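Local coordinates for protein bifunctional cytochrome P450/NADPH--P450 reductase (Deinococcus aerius, PDB 7F3H) that hydroxylates organic substrates at a haem iron, probably with NADPH electrons passed on by the reductase part of a self-sufficient cytochrome P450, at residues A63-T66 / R70-K73; F111-M116 / P307-V312; Y163-F168 / H174-A179; L364-A369 / N373-D378. One frame throughout, in Å; residues are numbered along the deposited sequence.

Overall arrangement
The four contacts lie in the cytochrome P450 haem domain, each with its centre about 20 Å from the centre of the chain. Contact 1 touches the haem, because Lys73 bonds to one of its propionates. Contact 2 comes next, with the side chain of Met116 about 8 Å from the haem. In contact 3 Leu177 is about 13 Å from it. Contact 4 is a surface contact. Contacts 1 and 4 are neighbours, with nearest atoms about 7 Å apart. Contact 3 lies across the chain's centre from both, its centre 38 Å from that of contact 1 and 39 Å from that of contact 4. No two of the contacts touch.

Contact 1: residues A63-T66 / R70-K73; sequences AELT and RFQK. With HEM (protoporphyrin IX containing Fe), chain E.
Leu65, near the end of helix 59-65, lies nearest Phe71 of the short strand 71-72 along the backbone, their CA atoms 5.8 Å apart. A water joins the two backbones, donating to Leu65 O (2.6 Å) and to Phe71 O (2.7 Å). The Leu65 side chain starts away from the strand, but CD2 curls back over the Phe71 ring. It sits almost above the ring centre, 3.7 Å from the centroid, in a CH-pi contact. The ring swings toward the helix with CG anti to the carbonyl carbon (chi1 -50°). An alanine in place of Phe71 is likely to leave Leu65 CD2 without its aromatic face and open a gap under the helix end. Glu64 and Arg70 form a salt bridge beside this pair. Arg70 NH1 gives Glu64 OE2 a bond of 2.9 Å, close to the guanidinium plane and on the anti side of the carboxylate. Arg70 NH2 adds a weak second bond to OE2. Lys73 runs out extended, and its NZ bonds to haem O1D at 3.2 Å. Strand 71-72 edges the sheet beside strand 336-339. Glu64 OE1 accepts from Gly346 N, and Arg70 NE pairs with Glu343 of strand 343-345. Leu65 also packs on Val357 and Leu359 of strand 356-359.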
# COMPACT_ATOMS: atom_id res chain seq x y z
N ALA A 63 -16.41 1.86 -13.07
CA ALA A 63 -17.08 0.56 -13.13
C ALA A 63 -16.78 -0.13 -14.46
O ALA A 63 -16.46 -1.33 -14.50
CB ALA A 63 -18.59 0.72 -12.95
N GLU A 64 -16.84 0.62 -15.55
CA GLU A 64 -16.52 0.03 -16.85
C GLU A 64 -15.07 -0.44 -16.90
O GLU A 64 -14.79 -1.57 -17.33
CB GLU A 64 -16.81 1.02 -17.97
CG GLU A 64 -18.27 1.38 -18.05
CD GLU A 64 -18.63 1.96 -19.39
OE1 GLU A 64 -18.74 3.21 -19.49
OE2 GLU A 64 -18.80 1.17 -20.35
N LEU A 65 -14.13 0.39 -16.43
CA LEU A 65 -12.69 0.09 -16.46
C LEU A 65 -12.31 -1.05 -15.53
O LEU A 65 -11.20 -1.60 -15.67
CB LEU A 65 -11.88 1.31 -16.04
CG LEU A 65 -11.98 2.46 -17.01
CD1 LEU A 65 -11.57 3.71 -16.29
CD2 LEU A 65 -11.08 2.19 -18.23
N THR A 66 -13.19 -1.39 -14.59
CA THR A 66 -13.10 -2.47 -13.61
C THR A 66 -13.62 -3.80 -14.13
O THR A 66 -13.37 -4.84 -13.52
CB THR A 66 -13.87 -2.04 -12.32
OG1 THR A 66 -13.18 -0.99 -11.61
CG2 THR A 66 -14.39 -3.19 -11.43
N ARG A 70 -13.02 -6.42 -20.16
CA ARG A 70 -12.74 -5.29 -21.04
C ARG A 70 -11.39 -4.64 -20.78
O ARG A 70 -10.73 -4.16 -21.71
CB ARG A 70 -13.85 -4.25 -20.90
CG ARG A 70 -15.21 -4.87 -21.13
CD ARG A 70 -16.34 -3.90 -20.82
NE ARG A 70 -16.32 -2.75 -21.71
CZ ARG A 70 -17.04 -1.65 -21.53
NH1 ARG A 70 -17.86 -1.56 -20.48
NH2 ARG A 70 -16.93 -0.64 -22.38
N PHE A 71 -10.97 -4.56 -19.51
CA PHE A 71 -9.68 -3.99 -19.19
C PHE A 71 -9.03 -4.89 -18.15
O PHE A 71 -9.71 -5.50 -17.33
CB PHE A 71 -9.82 -2.57 -18.66
CG PHE A 71 -10.66 -1.69 -19.53
CD1 PHE A 71 -12.05 -1.71 -19.43
CD2 PHE A 71 -10.06 -0.82 -20.43
CE1 PHE A 71 -12.84 -0.88 -20.23
CE2 PHE A 71 -10.84 0.01 -21.23
CZ PHE A 71 -12.23 -0.01 -21.12
N GLN A 72 -7.70 -5.00 -18.22
CA GLN A 72 -6.97 -5.78 -17.22
C GLN A 72 -5.64 -5.12 -16.93
O GLN A 72 -5.08 -4.40 -17.77
CB GLN A 72 -6.72 -7.23 -17.67
CG GLN A 72 -7.97 -8.07 -17.68
CD GLN A 72 -7.74 -9.54 -17.94
OE1 GLN A 72 -6.60 -10.06 -17.90
NE2 GLN A 72 -8.84 -10.24 -18.19
N LYS A 73 -5.13 -5.41 -15.72
CA LYS A 73 -3.77 -5.06 -15.33
C LYS A 73 -2.78 -5.77 -16.24
O LYS A 73 -2.87 -6.98 -16.49
CB LYS A 73 -3.47 -5.43 -13.89
CG LYS A 73 -1.99 -5.29 -13.56
CD LYS A 73 -1.73 -5.48 -12.09
CE LYS A 73 -0.24 -5.76 -11.78
NZ LYS A 73 -0.02 -5.68 -10.31
CHA HEM E . -1.80 -5.73 -4.84
CHB HEM E . 0.56 -7.76 -1.11
CHC HEM E . -0.73 -4.01 1.72
CHD HEM E . -2.84 -1.86 -2.08
C1A HEM E . -1.06 -6.60 -4.08
C2A HEM E . -0.44 -7.81 -4.56
C3A HEM E . 0.19 -8.41 -3.53
C4A HEM E . 0.05 -7.54 -2.37
CMA HEM E . 0.99 -9.74 -3.59
CAA HEM E . -0.60 -8.35 -5.99
CBA HEM E . -1.78 -9.32 -5.98
CGA HEM E . -2.00 -9.99 -7.34
O1A HEM E . -2.18 -11.24 -7.32
O2A HEM E . -1.88 -9.38 -8.44
C1B HEM E . 0.39 -6.95 -0.00
C2B HEM E . 0.88 -7.22 1.35
C3B HEM E . 0.47 -6.20 2.13
C4B HEM E . -0.21 -5.24 1.29
CMB HEM E . 1.63 -8.50 1.76
CAB HEM E . 0.74 -5.90 3.62
CBB HEM E . 1.56 -6.60 4.40
C1C HEM E . -1.40 -3.08 0.94
C2C HEM E . -2.02 -1.82 1.39
C3C HEM E . -2.57 -1.27 0.30
C4C HEM E . -2.37 -2.14 -0.82
CMC HEM E . -1.97 -1.26 2.84
CAC HEM E . -3.35 0.02 0.10
CBC HEM E . -3.63 0.84 1.10
C1D HEM E . -2.74 -2.71 -3.16
C2D HEM E . -3.20 -2.44 -4.52
C3D HEM E . -2.91 -3.51 -5.25
C4D HEM E . -2.25 -4.50 -4.42
CMD HEM E . -3.91 -1.15 -5.03
CAD HEM E . -3.22 -3.64 -6.73
CBD HEM E . -2.01 -3.05 -7.40
CGD HEM E . -2.20 -2.96 -8.87
O1D HEM E . -1.14 -2.83 -9.53
O2D HEM E . -3.37 -3.02 -9.38
NA HEM E . -0.72 -6.46 -2.75
NB HEM E . -0.27 -5.75 -0.00
NC HEM E . -1.63 -3.22 -0.42
ND HEM E . -2.17 -3.98 -3.14
FE HEM E . -1.32 -4.88 -1.59
O HOH W 1 -10.15 -3.96 -15.16

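Contact 2: residues F111-M116 / P307-V312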
# COMPACT_ATOMS: atom_id res chain seq x y z
N PHE A 111 -3.85 -15.87 3.27
CA PHE A 111 -4.06 -14.43 3.43
C PHE A 111 -5.50 -14.08 3.77
O PHE A 111 -5.87 -12.89 3.78
CB PHE A 111 -3.64 -13.68 2.17
CG PHE A 111 -2.15 -13.49 2.03
CD1 PHE A 111 -1.46 -14.17 1.03
CD2 PHE A 111 -1.46 -12.60 2.84
CE1 PHE A 111 -0.09 -14.01 0.88
CE2 PHE A 111 -0.08 -12.43 2.70
CZ PHE A 111 0.61 -13.12 1.72
N SER A 112 -6.34 -15.08 3.99
CA SER A 112 -7.73 -14.87 4.34
C SER A 112 -7.84 -14.43 5.78
O SER A 112 -6.91 -14.60 6.57
CB SER A 112 -8.54 -16.15 4.17
OG SER A 112 -8.06 -17.16 5.05
N GLN A 113 -9.01 -13.88 6.12
CA GLN A 113 -9.26 -13.49 7.50
C GLN A 113 -9.04 -14.64 8.48
O GLN A 113 -8.38 -14.45 9.51
CB GLN A 113 -10.66 -12.90 7.62
CG GLN A 113 -10.89 -12.09 8.89
CD GLN A 113 -9.91 -10.93 9.05
OE1 GLN A 113 -9.73 -10.10 8.16
NE2 GLN A 113 -9.26 -10.88 10.20
N ARG A 114 -9.60 -15.84 8.21
CA ARG A 114 -9.42 -16.89 9.24
C ARG A 114 -7.94 -17.26 9.42
O ARG A 114 -7.57 -17.86 10.43
CB ARG A 114 -10.34 -18.13 9.08
CG ARG A 114 -10.00 -19.06 8.02
CD ARG A 114 -10.56 -18.55 6.79
NE ARG A 114 -10.50 -19.43 5.60
CZ ARG A 114 -10.91 -19.07 4.39
NH1 ARG A 114 -10.82 -19.94 3.38
NH2 ARG A 114 -11.59 -17.93 4.22
N ALA A 115 -7.07 -16.91 8.46
CA ALA A 115 -5.64 -17.18 8.63
C ALA A 115 -4.93 -16.16 9.52
O ALA A 115 -3.81 -16.43 10.00
CB ALA A 115 -4.95 -17.23 7.26
N MET A 116 -5.56 -15.02 9.82
CA MET A 116 -4.85 -13.91 10.44
C MET A 116 -4.47 -14.22 11.88
O MET A 116 -3.40 -13.79 12.35
CB MET A 116 -5.71 -12.65 10.35
CG MET A 116 -5.76 -12.09 8.93
SD MET A 116 -4.20 -11.44 8.28
CE MET A 116 -3.86 -12.48 6.85
N PRO A 307 -3.52 -7.32 24.16
CA PRO A 307 -4.63 -7.81 23.33
C PRO A 307 -4.35 -9.20 22.78
O PRO A 307 -3.21 -9.68 22.77
CB PRO A 307 -4.73 -6.76 22.21
CG PRO A 307 -3.34 -6.15 22.11
CD PRO A 307 -2.77 -6.22 23.52
N THR A 308 -5.44 -9.87 22.41
CA THR A 308 -5.45 -11.05 21.54
C THR A 308 -5.97 -10.64 20.17
O THR A 308 -6.35 -9.49 19.93
CB THR A 308 -6.35 -12.16 22.08
OG1 THR A 308 -7.71 -11.72 22.00
CG2 THR A 308 -5.98 -12.58 23.50
N TYR A 309 -5.94 -11.61 19.24
CA TYR A 309 -6.59 -11.41 17.95
C TYR A 309 -8.08 -11.11 18.12
O TYR A 309 -8.66 -10.34 17.35
CB TYR A 309 -6.36 -12.62 17.05
CG TYR A 309 -7.15 -12.61 15.77
CD1 TYR A 309 -6.78 -11.81 14.69
CD2 TYR A 309 -8.28 -13.43 15.62
CE1 TYR A 309 -7.51 -11.82 13.49
CE2 TYR A 309 -9.01 -13.44 14.43
CZ TYR A 309 -8.62 -12.64 13.38
OH TYR A 309 -9.34 -12.65 12.22
N ASP A 310 -8.70 -11.73 19.13
CA ASP A 310 -10.10 -11.44 19.43
C ASP A 310 -10.28 -9.96 19.76
O ASP A 310 -11.26 -9.33 19.33
CB ASP A 310 -10.60 -12.30 20.58
CG ASP A 310 -12.11 -12.46 20.58
OD1 ASP A 310 -12.61 -12.95 19.54
OD2 ASP A 310 -12.78 -12.07 21.58
N THR A 311 -9.37 -9.41 20.56
CA THR A 311 -9.46 -7.98 20.84
C THR A 311 -9.53 -7.19 19.55
O THR A 311 -10.43 -6.36 19.37
CB THR A 311 -8.28 -7.52 21.68
OG1 THR A 311 -8.12 -8.43 22.78
CG2 THR A 311 -8.55 -6.11 22.21
N VAL A 312 -8.62 -7.48 18.62
CA VAL A 312 -8.58 -6.74 17.36
C VAL A 312 -9.91 -6.87 16.64
O VAL A 312 -10.44 -5.88 16.10
CB VAL A 312 -7.42 -7.23 16.48
CG1 VAL A 312 -7.48 -6.52 15.13
CG2 VAL A 312 -6.08 -6.96 17.18
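Gln113 NE2 donates to Tyr309 OH over 2.7 Å, and the N-H points almost straight at the oxygen (166°). The hydroxyl lies in the plane of the amide. The amide and the phenol ring are nearly coplanar, 13° apart, so NE2 arrives at the edge of the ring by its oxygen. Tyr309 gets there with CG anti to its own backbone N (chi1 171°), which sends the ring across to the other segment. Gln113 folds at its second torsion and brings the amide round to the hydroxyl.

The apolar part is small. Met116 CB touches Tyr309 CE1 at 3.7 Å. Beyond CB the methionine turns away from the tyrosine, so its sulfur takes no part in the pairing.

Capping bonds between side chain and backbone start helix 309-313. Thr308 is its N-cap and forms a capping box with Thr311: Thr308 N donates to Thr311 OG1 (3.1 Å), and Thr311 N donates to Thr308 OG1 (3.2 Å). The box fixes the first turn that carries Tyr309. In the other segment a backbone bond runs from Met116 N to Gln113 O at 2.9 Å, in the weakly bonded first turn of helix 113-137.

Tyr309 also packs on Lys117 and Phe120 of helix 113-137. Gln113 and Met116 rest on Gln409 and Thr413 of helix 408-425. The capping box is a standard helix N-terminus; the rest is side-chain packing between two helix starts in the P450 fold. It sets the short capped helix 309-313, just ahead of helix 317-329, against the beginning of helix 113-137, probably helix D of the family.

Contact 3: residues Y163-F168 / H174-A179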
# COMPACT_ATOMS: atom_id res chain seq x y z
N TYR A 163 12.15 -14.25 9.65
CA TYR A 163 13.43 -13.61 9.92
C TYR A 163 13.20 -12.27 10.62
O TYR A 163 12.27 -11.51 10.29
CB TYR A 163 14.25 -13.60 8.61
CG TYR A 163 15.59 -12.95 8.59
CD1 TYR A 163 16.18 -12.50 9.75
CD2 TYR A 163 16.50 -13.33 7.58
CE1 TYR A 163 17.46 -12.03 9.78
CE2 TYR A 163 17.83 -12.94 7.60
CZ TYR A 163 18.30 -12.29 8.72
OH TYR A 163 19.62 -11.87 8.80
N ARG A 164 13.99 -12.07 11.69
CA ARG A 164 13.88 -10.96 12.64
C ARG A 164 14.99 -9.96 12.35
O ARG A 164 16.11 -10.12 12.84
CB ARG A 164 14.03 -11.51 14.06
CG ARG A 164 12.82 -12.25 14.59
CD ARG A 164 12.97 -12.54 16.09
NE ARG A 164 11.74 -12.99 16.73
CZ ARG A 164 11.13 -14.16 16.52
NH1 ARG A 164 11.64 -15.04 15.66
NH2 ARG A 164 10.01 -14.45 17.15
N PHE A 165 14.65 -8.87 11.66
CA PHE A 165 15.59 -7.80 11.36
C PHE A 165 15.82 -6.86 12.53
O PHE A 165 16.76 -6.06 12.49
CB PHE A 165 15.11 -7.01 10.15
CG PHE A 165 15.27 -7.77 8.86
CD1 PHE A 165 16.53 -8.04 8.37
CD2 PHE A 165 14.16 -8.23 8.17
CE1 PHE A 165 16.69 -8.74 7.18
CE2 PHE A 165 14.30 -8.94 6.99
CZ PHE A 165 15.57 -9.20 6.49
N ARG A 166 14.97 -6.95 13.56
CA ARG A 166 15.12 -6.19 14.80
C ARG A 166 15.38 -4.71 14.53
O ARG A 166 16.32 -4.11 15.07
CB ARG A 166 16.24 -6.79 15.64
CG ARG A 166 16.09 -8.31 15.81
CD ARG A 166 16.90 -8.82 16.98
NE ARG A 166 17.12 -10.25 16.82
CZ ARG A 166 16.44 -11.18 17.46
NH1 ARG A 166 15.50 -10.85 18.35
NH2 ARG A 166 16.71 -12.46 17.21
N SER A 167 14.51 -4.11 13.71
CA SER A 167 14.73 -2.73 13.27
C SER A 167 14.55 -1.68 14.38
O SER A 167 14.91 -0.52 14.15
CB SER A 167 13.79 -2.40 12.11
OG SER A 167 14.08 -3.22 10.99
N PHE A 168 13.97 -2.03 15.54
CA PHE A 168 13.81 -1.08 16.64
C PHE A 168 14.93 -1.16 17.68
O PHE A 168 14.94 -0.36 18.61
CB PHE A 168 12.45 -1.29 17.34
CG PHE A 168 11.27 -1.03 16.44
CD1 PHE A 168 10.95 0.26 16.04
CD2 PHE A 168 10.50 -2.08 15.94
CE1 PHE A 168 9.86 0.50 15.18
CE2 PHE A 168 9.41 -1.85 15.09
CZ PHE A 168 9.09 -0.56 14.70
N HIS A 174 19.16 -3.06 9.02
CA HIS A 174 19.91 -4.21 8.51
C HIS A 174 20.28 -4.02 7.04
O HIS A 174 19.48 -3.47 6.27
CB HIS A 174 19.08 -5.49 8.66
CG HIS A 174 19.80 -6.77 8.33
ND1 HIS A 174 20.24 -7.08 7.06
CD2 HIS A 174 20.06 -7.85 9.10
CE1 HIS A 174 20.78 -8.29 7.07
NE2 HIS A 174 20.68 -8.78 8.29
N PRO A 175 21.48 -4.45 6.61
CA PRO A 175 21.89 -4.29 5.19
C PRO A 175 20.87 -4.77 4.18
O PRO A 175 20.70 -4.11 3.14
CB PRO A 175 23.17 -5.13 5.12
CG PRO A 175 23.79 -4.94 6.46
CD PRO A 175 22.59 -4.99 7.42
N PHE A 176 20.23 -5.92 4.42
CA PHE A 176 19.18 -6.40 3.50
C PHE A 176 18.12 -5.33 3.26
O PHE A 176 17.73 -5.08 2.11
CB PHE A 176 18.57 -7.70 4.03
CG PHE A 176 17.42 -8.25 3.19
CD1 PHE A 176 16.10 -7.84 3.43
CD2 PHE A 176 17.65 -9.20 2.20
CE1 PHE A 176 15.06 -8.36 2.68
CE2 PHE A 176 16.59 -9.70 1.45
CZ PHE A 176 15.30 -9.28 1.69
N LEU A 177 17.71 -4.62 4.31
CA LEU A 177 16.68 -3.59 4.15
C LEU A 177 17.24 -2.31 3.54
O LEU A 177 16.51 -1.60 2.82
CB LEU A 177 16.01 -3.30 5.50
CG LEU A 177 15.37 -4.55 6.13
CD1 LEU A 177 14.86 -4.25 7.51
CD2 LEU A 177 14.26 -5.11 5.24
N GLN A 178 18.52 -2.00 3.77
CA GLN A 178 19.13 -0.87 3.08
C GLN A 178 19.23 -1.13 1.58
O GLN A 178 18.96 -0.23 0.76
CB GLN A 178 20.52 -0.57 3.67
CG GLN A 178 20.49 0.16 5.01
CD GLN A 178 21.83 0.13 5.75
OE1 GLN A 178 22.79 -0.50 5.30
NE2 GLN A 178 21.89 0.81 6.88
N ALA A 179 19.56 -2.37 1.21
CA ALA A 179 19.57 -2.76 -0.19
C ALA A 179 18.17 -2.67 -0.79
O ALA A 179 17.99 -2.15 -1.91
CB ALA A 179 20.15 -4.18 -0.32
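His174 uses one imidazole for three jobs. It is the N-cap of helix 175-190 through ND1, its face receives the edge of Phe165, and its NE2 reaches Tyr163. The capping bond runs from Phe176 N to ND1 over 2.9 Å, and the N-H lies in the ring plane. CG stands anti to the backbone N (chi1 -173°), and this torsion turns ND1 back to Phe176 N. NE2 makes a weak bond to Tyr163 OH at 3.3 Å.

Phe165 is at the centre of the aromatic cluster. It meets His174 in a T-shaped pair, centroids 5.0 Å apart and planes at 79°. Its CD1 comes within 3.5 Å of His174 CG. The Phe176 ring is nearly parallel to that of Phe165 (14°) but slid aside, so they meet mainly through Phe165 CZ and Phe176 CD1, 3.4 Å apart. Leu177 lies over one face of Phe165, its CG 4.2 Å from the centroid. Tyr163 lies on the opposite face, off toward the rim. An alanine at His174 would probably leave Phe176 N without its side-chain cap and the edge of Phe165 without a face to rest on.

Ser167 OG touches Leu177 CD1 at 3.7 Å, but its bond goes to Asp154 of helix 144-161. Phe176 packs on helix 199-227. The loop before helix 175-190 is thus held to its first turn mostly by rings. ND1 of the histidine accepts a firm bond, so the proton is probably on NE2, which agrees with the weak bond to Tyr163 OH.

Contact 4: residues L364-A369 / N373-D378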
# COMPACT_ATOMS: atom_id res chain seq x y z
N LEU A 364 -11.54 9.74 -7.49
CA LEU A 364 -12.63 8.77 -7.37
C LEU A 364 -13.15 8.66 -5.93
O LEU A 364 -14.37 8.62 -5.68
CB LEU A 364 -12.16 7.41 -7.89
CG LEU A 364 -13.08 6.21 -7.63
CD1 LEU A 364 -14.36 6.26 -8.46
CD2 LEU A 364 -12.33 4.97 -7.91
N HIS A 365 -12.22 8.56 -4.98
CA HIS A 365 -12.57 8.41 -3.58
C HIS A 365 -13.27 9.64 -3.02
O HIS A 365 -13.78 9.59 -1.89
CB HIS A 365 -11.31 8.10 -2.80
CG HIS A 365 -10.92 6.65 -2.85
ND1 HIS A 365 -9.90 6.13 -2.08
CD2 HIS A 365 -11.45 5.61 -3.54
CE1 HIS A 365 -9.82 4.83 -2.30
NE2 HIS A 365 -10.75 4.49 -3.17
N ARG A 366 -13.23 10.75 -3.77
CA ARG A 366 -13.85 12.01 -3.39
C ARG A 366 -14.86 12.51 -4.43
O ARG A 366 -15.14 13.71 -4.48
CB ARG A 366 -12.76 13.06 -3.21
CG ARG A 366 -11.89 12.82 -2.03
CD ARG A 366 -10.96 13.98 -1.96
NE ARG A 366 -9.82 13.68 -1.13
CZ ARG A 366 -9.47 14.41 -0.08
NH1 ARG A 366 -10.20 15.47 0.23
NH2 ARG A 366 -8.41 14.07 0.66
N HIS A 367 -15.40 11.65 -5.26
CA HIS A 367 -16.30 12.12 -6.31
C HIS A 367 -17.64 12.53 -5.72
O HIS A 367 -18.28 11.71 -5.06
CB HIS A 367 -16.51 11.05 -7.38
CG HIS A 367 -17.00 11.61 -8.68
ND1 HIS A 367 -18.22 12.25 -8.79
CD2 HIS A 367 -16.42 11.69 -9.90
CE1 HIS A 367 -18.39 12.65 -10.04
NE2 HIS A 367 -17.30 12.34 -10.73
N PRO A 368 -18.11 13.76 -5.95
CA PRO A 368 -19.38 14.19 -5.31
C PRO A 368 -20.58 13.34 -5.67
O PRO A 368 -21.50 13.23 -4.86
CB PRO A 368 -19.58 15.63 -5.79
CG PRO A 368 -18.50 15.90 -6.83
CD PRO A 368 -17.44 14.83 -6.71
N ALA A 369 -20.62 12.75 -6.87
CA ALA A 369 -21.74 11.89 -7.22
C ALA A 369 -21.81 10.61 -6.37
O ALA A 369 -22.84 9.93 -6.36
CB ALA A 369 -21.67 11.53 -8.71
N ASN A 373 -20.60 15.19 0.85
CA ASN A 373 -19.54 15.98 1.48
C ASN A 373 -18.20 15.28 1.33
O ASN A 373 -17.58 14.87 2.35
CB ASN A 373 -19.85 16.27 2.94
CG ASN A 373 -21.11 17.05 3.10
OD1 ASN A 373 -21.35 18.01 2.37
ND2 ASN A 373 -21.94 16.64 4.06
N PRO A 374 -17.69 15.12 0.12
CA PRO A 374 -16.52 14.26 -0.09
C PRO A 374 -15.28 14.74 0.63
O PRO A 374 -14.42 13.90 0.94
CB PRO A 374 -16.32 14.31 -1.61
CG PRO A 374 -16.90 15.66 -2.00
CD PRO A 374 -18.10 15.82 -1.11
N ASP A 375 -15.13 16.04 0.92
CA ASP A 375 -13.89 16.50 1.53
C ASP A 375 -13.94 16.43 3.06
O ASP A 375 -13.01 16.88 3.72
CB ASP A 375 -13.53 17.92 1.07
CG ASP A 375 -13.32 18.02 -0.44
OD1 ASP A 375 -12.67 17.15 -1.07
OD2 ASP A 375 -13.81 19.02 -1.01
N GLU A 376 -14.97 15.80 3.62
CA GLU A 376 -15.16 15.71 5.06
C GLU A 376 -14.75 14.33 5.57
O GLU A 376 -15.16 13.30 5.02
CB GLU A 376 -16.63 15.99 5.39
CG GLU A 376 -16.99 16.13 6.86
CD GLU A 376 -18.37 16.78 7.04
OE1 GLU A 376 -18.65 17.81 6.37
OE2 GLU A 376 -19.20 16.22 7.81
N PHE A 377 -13.89 14.31 6.61
CA PHE A 377 -13.49 13.06 7.25
C PHE A 377 -14.62 12.59 8.16
O PHE A 377 -14.96 13.27 9.13
CB PHE A 377 -12.18 13.23 8.02
CG PHE A 377 -11.57 11.92 8.51
CD1 PHE A 377 -11.93 11.37 9.73
CD2 PHE A 377 -10.61 11.26 7.76
CE1 PHE A 377 -11.36 10.19 10.18
CE2 PHE A 377 -10.03 10.06 8.21
CZ PHE A 377 -10.41 9.53 9.41
N ASP A 378 -15.20 11.43 7.85
CA ASP A 378 -16.38 10.96 8.56
C ASP A 378 -16.32 9.44 8.63
O ASP A 378 -16.51 8.76 7.62
CB ASP A 378 -17.65 11.47 7.85
CG ASP A 378 -18.96 11.13 8.57
OD1 ASP A 378 -18.94 10.40 9.59
OD2 ASP A 378 -20.02 11.60 8.09
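Arg366 and Asp375 supply the charged part of the contact. Arg366 NH1 donates to Asp375 OD1 at 3.3 Å with an angle of 154°, a rather long salt bridge. The oxygen lies at the edge of the guanidinium, in its plane. It is met on its anti side, tilted 26° out of the carboxylate plane, and the two flat groups are turned 46° apart. The arginine reaches Asp375 with a chain extended from CG to NE. The same OD1 has a stronger partner in Arg37, and the Arg366 guanidinium makes a cation-pi contact with Phe328.

Van der Waals packing belongs to Pro374. Its CB rests on the carbonyl Arg366 O at 3.2 Å and lies 4.1 Å from Arg366 CB. Its CG is 4.4 Å from Pro368 CA.

One bond shapes each segment. A type I beta turn from Asn373 to Glu376 is closed by Glu376 N to Asn373 O (3.0 Å). In residues 364-369, Ala369 N donates to the side-chain atom His367 ND1 (3.1 Å).

The turn 373-376 bonds to Arg327 through Pro374 O and to Arg381 through Asn373 O, while Asp378 N bonds to Glu324. Judged from sequence, Glu324 and Arg327 (ExxR) with Arg381 probably form the Glu-Arg-Arg triad of the P450 family.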